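Tapirin (Caldicellulosiruptor hydrothermalis, PDB 6N2C) probably binds cellulose through its C-terminal beta-helix domain, probably helping this thermophilic bacterium adhere to cellulose, and carries a zinc ion. Local coordinates at residues D299-I310 and N320-K329. Numbering follows the deposited sequence. Where two conformers were deposited one is given.
Sequences DIRNGSSNLVTI and NIWTDKMVLK
Arg301 lies over one face of the Trp322 ring. Its CD sits above the middle of the six-membered ring, 3.5 Å from the centroid, in a CH-pi contact. The chain bends at chi3 (-73°), and the guanidinium stands steeply to the indole, with CZ still over the face in a cation-pi contact. Trp322 CZ2 lies in the guanidinium plane, at its edge. Asn320 ND2 lies over one guanidinium face, toward the rim. Arg342 makes a further cation-pi contact with Trp322. Arg301 NH2 reaches Asp299 OD2 in a salt bridge at 3.3 Å. An alanine in place of Trp322 would probably leave the Arg301 chain without the ring beneath it and freer to turn away from Asp299. The Asp299 carboxylate and Asn320 amide are nearly coplanar, and Asn320 ND2 gives OD1 of Asp299 a straight 2.7 Å hydrogen bond. Between the two stacked turns, Thr323 OG1 donates to Gly303 O (2.9 Å). Asp324 OD1 takes the Ser305 N-H from above the carboxylate plane, at 3.0 Å. Past the turns, Val327 N bonds to Val308 O and Ile310 N to Val327 O. Ile300, Val308, Met326 and Ile310 share one face, where Ile300 CD1 packs on Met326 CB at 4.1 Å. Thr309 and Val327 point to the opposite face. A water joins Thr309 OG1 to Lys329 NZ. The axes of strands 307-310 and 326-328 run nearly parallel and come within 4.7 Å; Asp299 and Ile300 pair in register with Asn320 and Ile321. Such stacking of strand, turn and strand on successive coils is characteristic of a parallel beta-helix.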
ATOM      1  N   ASP A 299      10.920   0.083   4.706  1.00 16.91           N
ATOM      2  CA  ASP A 299      12.352  -0.088   4.279  1.00 17.36           C
ATOM      3  C   ASP A 299      12.640   0.750   3.057  1.00 20.15           C
ATOM      4  O   ASP A 299      12.087   0.510   1.972  1.00 19.16           O
ATOM      5  CB  ASP A 299      12.669  -1.583   4.048  1.00 18.56           C
ATOM      6  CG  ASP A 299      13.001  -2.334   5.324  1.00 20.44           C
ATOM      7  OD1 ASP A 299      13.407  -1.744   6.320  1.00 23.20           O
ATOM      8  OD2 ASP A 299      12.910  -3.579   5.311  1.00 24.14           O
ATOM      9  N   ILE A 300      13.436   1.792   3.237  1.00 16.16           N
ATOM     10  CA  ILE A 300      13.956   2.557   2.161  1.00 16.71           C
ATOM     11  C   ILE A 300      15.482   2.333   2.147  1.00 15.67           C
ATOM     12  O   ILE A 300      16.246   3.201   2.605  1.00 18.50           O
ATOM     13  CB  ILE A 300      13.612   4.038   2.235  1.00 17.26           C
ATOM     14  CG1 ILE A 300      12.118   4.233   2.480  1.00 18.12           C
ATOM     15  CG2 ILE A 300      14.016   4.790   0.974  1.00 18.96           C
ATOM     16  CD1 ILE A 300      11.803   5.652   2.793  1.00 17.19           C
ATOM     17  N   ARG A 301      15.862   1.156   1.707  1.00 17.06           N
ATOM     18  CA  ARG A 301      17.271   0.733   1.886  1.00 20.90           C
ATOM     19  C   ARG A 301      17.961   0.327   0.582  1.00 22.77           C
ATOM     20  O   ARG A 301      19.134   0.613   0.417  1.00 25.07           O
ATOM     21  CB  ARG A 301      17.338  -0.484   2.756  1.00 20.49           C
ATOM     22  CG  ARG A 301      16.823  -0.225   4.142  1.00 24.66           C
ATOM     23  CD  ARG A 301      17.245  -1.316   5.135  1.00 27.04           C
ATOM     24  NE  ARG A 301      16.556  -2.535   4.947  1.00 28.41           N
ATOM     25  CZ  ARG A 301      16.704  -3.625   5.694  1.00 34.44           C
ATOM     26  NH1 ARG A 301      17.546  -3.653   6.720  1.00 39.63           N
ATOM     27  NH2 ARG A 301      16.006  -4.699   5.425  1.00 34.71           N
ATOM     28  N   ASN A 302      17.258  -0.336  -0.284  1.00 19.76           N
ATOM     29  CA  ASN A 302      17.796  -0.834  -1.542  1.00 21.51           C
ATOM     30  C   ASN A 302      17.917   0.223  -2.605  1.00 20.15           C
ATOM     31  O   ASN A 302      17.071   1.135  -2.814  1.00 18.56           O
ATOM     32  CB  ASN A 302      16.929  -1.926  -2.143  1.00 22.26           C
ATOM     33  CG  ASN A 302      16.922  -3.147  -1.339  1.00 27.30           C
ATOM     34  OD1 ASN A 302      17.971  -3.513  -0.795  1.00 27.19           O
ATOM     35  ND2 ASN A 302      15.732  -3.809  -1.197  1.00 27.80           N
ATOM     36  N   GLY A 303      19.028   0.129  -3.370  1.00 19.46           N
ATOM     37  CA  GLY A 303      19.154   1.034  -4.528  1.00 18.78           C
ATOM     38  C   GLY A 303      19.397   2.480  -4.180  1.00 18.33           C
ATOM     39  O   GLY A 303      19.924   2.796  -3.109  1.00 22.52           O
ATOM     40  N   SER A 304      18.928   3.377  -5.038  1.00 18.99           N
ATOM     41  CA  SER A 304      19.048   4.769  -4.832  1.00 18.32           C
ATOM     42  C   SER A 304      17.937   5.421  -5.599  1.00 19.36           C
ATOM     43  O   SER A 304      17.241   4.803  -6.398  1.00 21.44           O
ATOM     44  CB  SER A 304      20.458   5.299  -5.281  1.00 20.20           C
ATOM     45  OG  SER A 304      20.558   5.215  -6.725  1.00 22.46           O
ATOM     46  N   SER A 305      17.758   6.713  -5.349  0.60 19.14           N
ATOM     47  CA  SER A 305      16.806   7.529  -6.047  0.60 19.78           C
ATOM     48  C   SER A 305      15.356   7.073  -5.816  0.60 19.22           C
ATOM     49  O   SER A 305      14.528   7.237  -6.705  0.60 18.39           O
ATOM     50  CB  SER A 305      17.096   7.587  -7.528  0.60 22.23           C
ATOM     51  OG  SER A 305      16.421   8.700  -8.067  0.60 23.81           O
ATOM     52  N   ASN A 306      15.113   6.536  -4.630  1.00 18.30           N
ATOM     53  CA  ASN A 306      13.715   6.253  -4.171  1.00 18.37           C
ATOM     54  C   ASN A 306      13.129   7.532  -3.684  1.00 18.83           C
ATOM     55  O   ASN A 306      13.819   8.536  -3.310  1.00 17.90           O
ATOM     56  CB  ASN A 306      13.734   5.244  -3.065  1.00 16.73           C
ATOM     57  CG  ASN A 306      14.253   3.926  -3.487  1.00 15.77           C
ATOM     58  OD1 ASN A 306      13.666   3.245  -4.392  1.00 16.35           O
ATOM     59  ND2 ASN A 306      15.259   3.420  -2.737  1.00 16.25           N
ATOM     60  N   LEU A 307      11.798   7.559  -3.546  1.00 18.74           N
ATOM     61  CA  LEU A 307      11.181   8.748  -2.953  1.00 16.78           C
ATOM     62  C   LEU A 307       9.883   8.287  -2.271  1.00 17.14           C
ATOM     63  O   LEU A 307       9.038   7.708  -2.936  1.00 18.56           O
ATOM     64  CB  LEU A 307      10.827   9.771  -3.995  1.00 18.87           C
ATOM     65  CG  LEU A 307      10.114  11.056  -3.509  1.00 20.75           C
ATOM     66  CD1 LEU A 307      10.882  11.699  -2.419  1.00 23.45           C
ATOM     67  CD2 LEU A 307       9.760  12.002  -4.616  1.00 21.90           C
ATOM     68  N   VAL A 308       9.813   8.434  -0.976  1.00 14.96           N
ATOM     69  CA  VAL A 308       8.578   8.196  -0.223  1.00 14.80           C
ATOM     70  C   VAL A 308       8.112   9.595   0.301  1.00 16.32           C
ATOM     71  O   VAL A 308       8.786  10.213   1.112  1.00 17.73           O
ATOM     72  CB  VAL A 308       8.738   7.246   0.946  1.00 15.06           C
ATOM     73  CG1 VAL A 308       7.398   7.165   1.685  1.00 15.40           C
ATOM     74  CG2 VAL A 308       9.153   5.859   0.440  1.00 15.58           C
ATOM     75  N   THR A 309       6.993  10.112  -0.260  1.00 14.22           N
ATOM     76  CA  THR A 309       6.454  11.377   0.101  1.00 17.11           C
ATOM     77  C   THR A 309       5.216  11.183   1.006  1.00 17.78           C
ATOM     78  O   THR A 309       4.295  10.414   0.604  1.00 17.74           O
ATOM     79  CB  THR A 309       6.053  12.140  -1.169  1.00 19.68           C
ATOM     80  OG1 THR A 309       7.231  12.387  -1.969  1.00 21.15           O
ATOM     81  CG2 THR A 309       5.473  13.438  -0.812  1.00 20.56           C
ATOM     82  N   ILE A 310       5.194  11.803   2.179  1.00 16.75           N
ATOM     83  CA  ILE A 310       4.106  11.663   3.154  1.00 17.83           C
ATOM     84  C   ILE A 310       3.351  12.975   3.270  1.00 19.78           C
ATOM     85  O   ILE A 310       3.941  14.014   3.641  1.00 16.44           O
ATOM     86  CB  ILE A 310       4.642  11.283   4.558  1.00 18.39           C
ATOM     87  CG1 ILE A 310       5.475  10.000   4.536  1.00 16.20           C
ATOM     88  CG2 ILE A 310       3.523  11.182   5.630  1.00 17.76           C
ATOM     89  CD1 ILE A 310       4.796   8.763   4.034  1.00 17.29           C
ATOM     90  N   ASN A 320      13.489   2.279   8.307  1.00 16.40           N
ATOM     91  CA  ASN A 320      14.916   2.224   7.903  1.00 17.97           C
ATOM     92  C   ASN A 320      15.087   3.089   6.707  1.00 18.55           C
ATOM     93  O   ASN A 320      14.494   2.823   5.645  1.00 17.66           O
ATOM     94  CB  ASN A 320      15.300   0.778   7.563  1.00 19.69           C
ATOM     95  CG  ASN A 320      15.330  -0.085   8.747  1.00 21.43           C
ATOM     96  OD1 ASN A 320      15.957   0.301   9.750  1.00 26.94           O
ATOM     97  ND2 ASN A 320      14.616  -1.244   8.718  1.00 23.18           N
ATOM     98  N   ILE A 321      15.824   4.173   6.831  1.00 20.74           N
ATOM     99  CA  ILE A 321      16.181   5.009   5.678  1.00 19.66           C
ATOM    100  C   ILE A 321      17.737   4.899   5.478  1.00 21.06           C
ATOM    101  O   ILE A 321      18.478   5.496   6.250  1.00 20.57           O
ATOM    102  CB  ILE A 321      15.774   6.462   5.830  1.00 20.64           C
ATOM    103  CG1 ILE A 321      14.318   6.600   6.299  1.00 20.50           C
ATOM    104  CG2 ILE A 321      16.027   7.205   4.528  1.00 21.67           C
ATOM    105  CD1 ILE A 321      13.934   8.011   6.680  1.00 22.86           C
ATOM    106  N   TRP A 322      18.166   4.097   4.503  1.00 20.51           N
ATOM    107  CA  TRP A 322      19.600   3.845   4.245  1.00 19.85           C
ATOM    108  C   TRP A 322      20.030   4.336   2.862  1.00 24.75           C
ATOM    109  O   TRP A 322      21.188   4.188   2.479  1.00 22.84           O
ATOM    110  CB  TRP A 322      19.949   2.358   4.456  1.00 22.17           C
ATOM    111  CG  TRP A 322      19.628   1.759   5.787  1.00 22.40           C
ATOM    112  CD1 TRP A 322      18.853   2.259   6.790  1.00 23.17           C
ATOM    113  CD2 TRP A 322      20.020   0.477   6.209  1.00 29.56           C
ATOM    114  NE1 TRP A 322      18.794   1.383   7.820  1.00 29.70           N
ATOM    115  CE2 TRP A 322      19.519   0.279   7.465  1.00 26.50           C
ATOM    116  CE3 TRP A 322      20.815  -0.511   5.639  1.00 31.81           C
ATOM    117  CZ2 TRP A 322      19.718  -0.917   8.168  1.00 41.44           C
ATOM    118  CZ3 TRP A 322      21.007  -1.669   6.310  1.00 34.55           C
ATOM    119  CH2 TRP A 322      20.474  -1.870   7.568  1.00 36.00           C
ATOM    120  N   THR A 323      19.119   5.024   2.148  1.00 22.59           N
ATOM    121  CA  THR A 323      19.361   5.630   0.896  1.00 21.53           C
ATOM    122  C   THR A 323      18.409   6.795   0.687  1.00 20.29           C
ATOM    123  O   THR A 323      17.594   7.067   1.606  1.00 18.75           O
ATOM    124  CB  THR A 323      19.290   4.552  -0.216  1.00 21.87           C
ATOM    125  OG1 THR A 323      19.907   5.112  -1.384  1.00 22.21           O
ATOM    126  CG2 THR A 323      17.790   4.137  -0.498  1.00 21.07           C
ATOM    127  N   ASP A 324      18.474   7.505  -0.430  1.00 19.92           N
ATOM    128  CA  ASP A 324      17.602   8.633  -0.696  1.00 19.86           C
ATOM    129  C   ASP A 324      16.265   8.082  -1.161  1.00 19.94           C
ATOM    130  O   ASP A 324      16.289   7.162  -1.972  1.00 21.04           O
ATOM    131  CB  ASP A 324      18.193   9.616  -1.703  1.00 24.70           C
ATOM    132  CG  ASP A 324      18.615   8.976  -3.042  1.00 24.39           C
ATOM    133  OD1 ASP A 324      19.271   7.887  -3.098  1.00 21.88           O
ATOM    134  OD2 ASP A 324      18.247   9.553  -4.050  1.00 23.81           O
ATOM    135  N   LYS A 325      15.108   8.588  -0.711  0.53 18.80           N
ATOM    136  CA  LYS A 325      14.879   9.491   0.414  0.53 16.69           C
ATOM    137  C   LYS A 325      13.404   9.375   0.896  0.53 16.10           C
ATOM    138  O   LYS A 325      12.581   8.674   0.311  0.53 14.01           O
ATOM    139  CB  LYS A 325      15.168  10.950   0.064  0.53 16.80           C
ATOM    140  CG  LYS A 325      14.359  11.543  -1.085  0.53 18.76           C
ATOM    141  CD  LYS A 325      14.898  12.939  -1.428  0.53 21.70           C
ATOM    142  CE  LYS A 325      14.340  13.547  -2.717  0.53 24.30           C
ATOM    143  NZ  LYS A 325      14.742  14.975  -2.878  0.53 26.46           N
ATOM    144  N   MET A 326      13.137  10.025   1.999  1.00 16.41           N
ATOM    145  CA  MET A 326      11.748  10.222   2.508  1.00 17.36           C
ATOM    146  C   MET A 326      11.556  11.735   2.613  1.00 19.14           C
ATOM    147  O   MET A 326      12.506  12.404   3.085  1.00 21.04           O
ATOM    148  CB  MET A 326      11.564   9.650   3.848  1.00 16.04           C
ATOM    149  CG  MET A 326      10.152   9.864   4.378  1.00 17.77           C
ATOM    150  SD  MET A 326       9.919   8.936   5.907  0.84 22.30           S
ATOM    151  CE  MET A 326       9.144   7.530   5.355  1.00 27.81           C
ATOM    152  N   VAL A 327      10.438  12.256   2.100  1.00 17.15           N
ATOM    153  CA  VAL A 327      10.018  13.648   2.289  1.00 17.45           C
ATOM    154  C   VAL A 327       8.726  13.765   3.122  1.00 18.88           C
ATOM    155  O   VAL A 327       7.740  13.077   2.788  1.00 18.24           O
ATOM    156  CB  VAL A 327       9.802  14.323   0.933  1.00 21.78           C
ATOM    157  CG1 VAL A 327       9.163  15.716   1.061  1.00 24.29           C
ATOM    158  CG2 VAL A 327      11.175  14.452   0.196  1.00 23.12           C
ATOM    159  N   LEU A 328       8.761  14.565   4.201  1.00 16.02           N
ATOM    160  CA  LEU A 328       7.552  14.900   5.005  1.00 16.41           C
ATOM    161  C   LEU A 328       7.036  16.229   4.497  1.00 19.18           C
ATOM    162  O   LEU A 328       7.715  17.249   4.614  1.00 19.46           O
ATOM    163  CB  LEU A 328       7.858  14.924   6.479  1.00 17.16           C
ATOM    164  CG  LEU A 328       8.555  13.713   7.063  1.00 16.34           C
ATOM    165  CD1 LEU A 328       8.711  13.876   8.525  1.00 17.42           C
ATOM    166  CD2 LEU A 328       7.861  12.409   6.695  1.00 18.00           C
ATOM    167  N   LYS A 329       5.867  16.221   3.850  0.55 17.73           N
ATOM    168  CA  LYS A 329       5.248  17.450   3.392  0.55 20.01           C
ATOM    169  C   LYS A 329       4.748  18.292   4.577  0.55 19.87           C
ATOM    170  O   LYS A 329       4.703  17.830   5.719  0.55 19.69           O
ATOM    171  CB  LYS A 329       4.119  17.152   2.409  0.55 20.48           C
ATOM    172  CG  LYS A 329       4.582  16.506   1.097  0.55 22.89           C
ATOM    173  CD  LYS A 329       5.632  17.379   0.357  0.55 24.89           C
ATOM    174  CE  LYS A 329       5.635  17.274  -1.152  0.55 26.87           C
ATOM    175  NZ  LYS A 329       6.922  17.667  -1.827  0.55 28.61           N
TER
HETATM  176  O   HOH W   1      14.951  10.674  -4.379  0.79 31.77           O
HETATM  177  O   HOH W   2       8.253  14.867  -2.507  0.89 24.42           O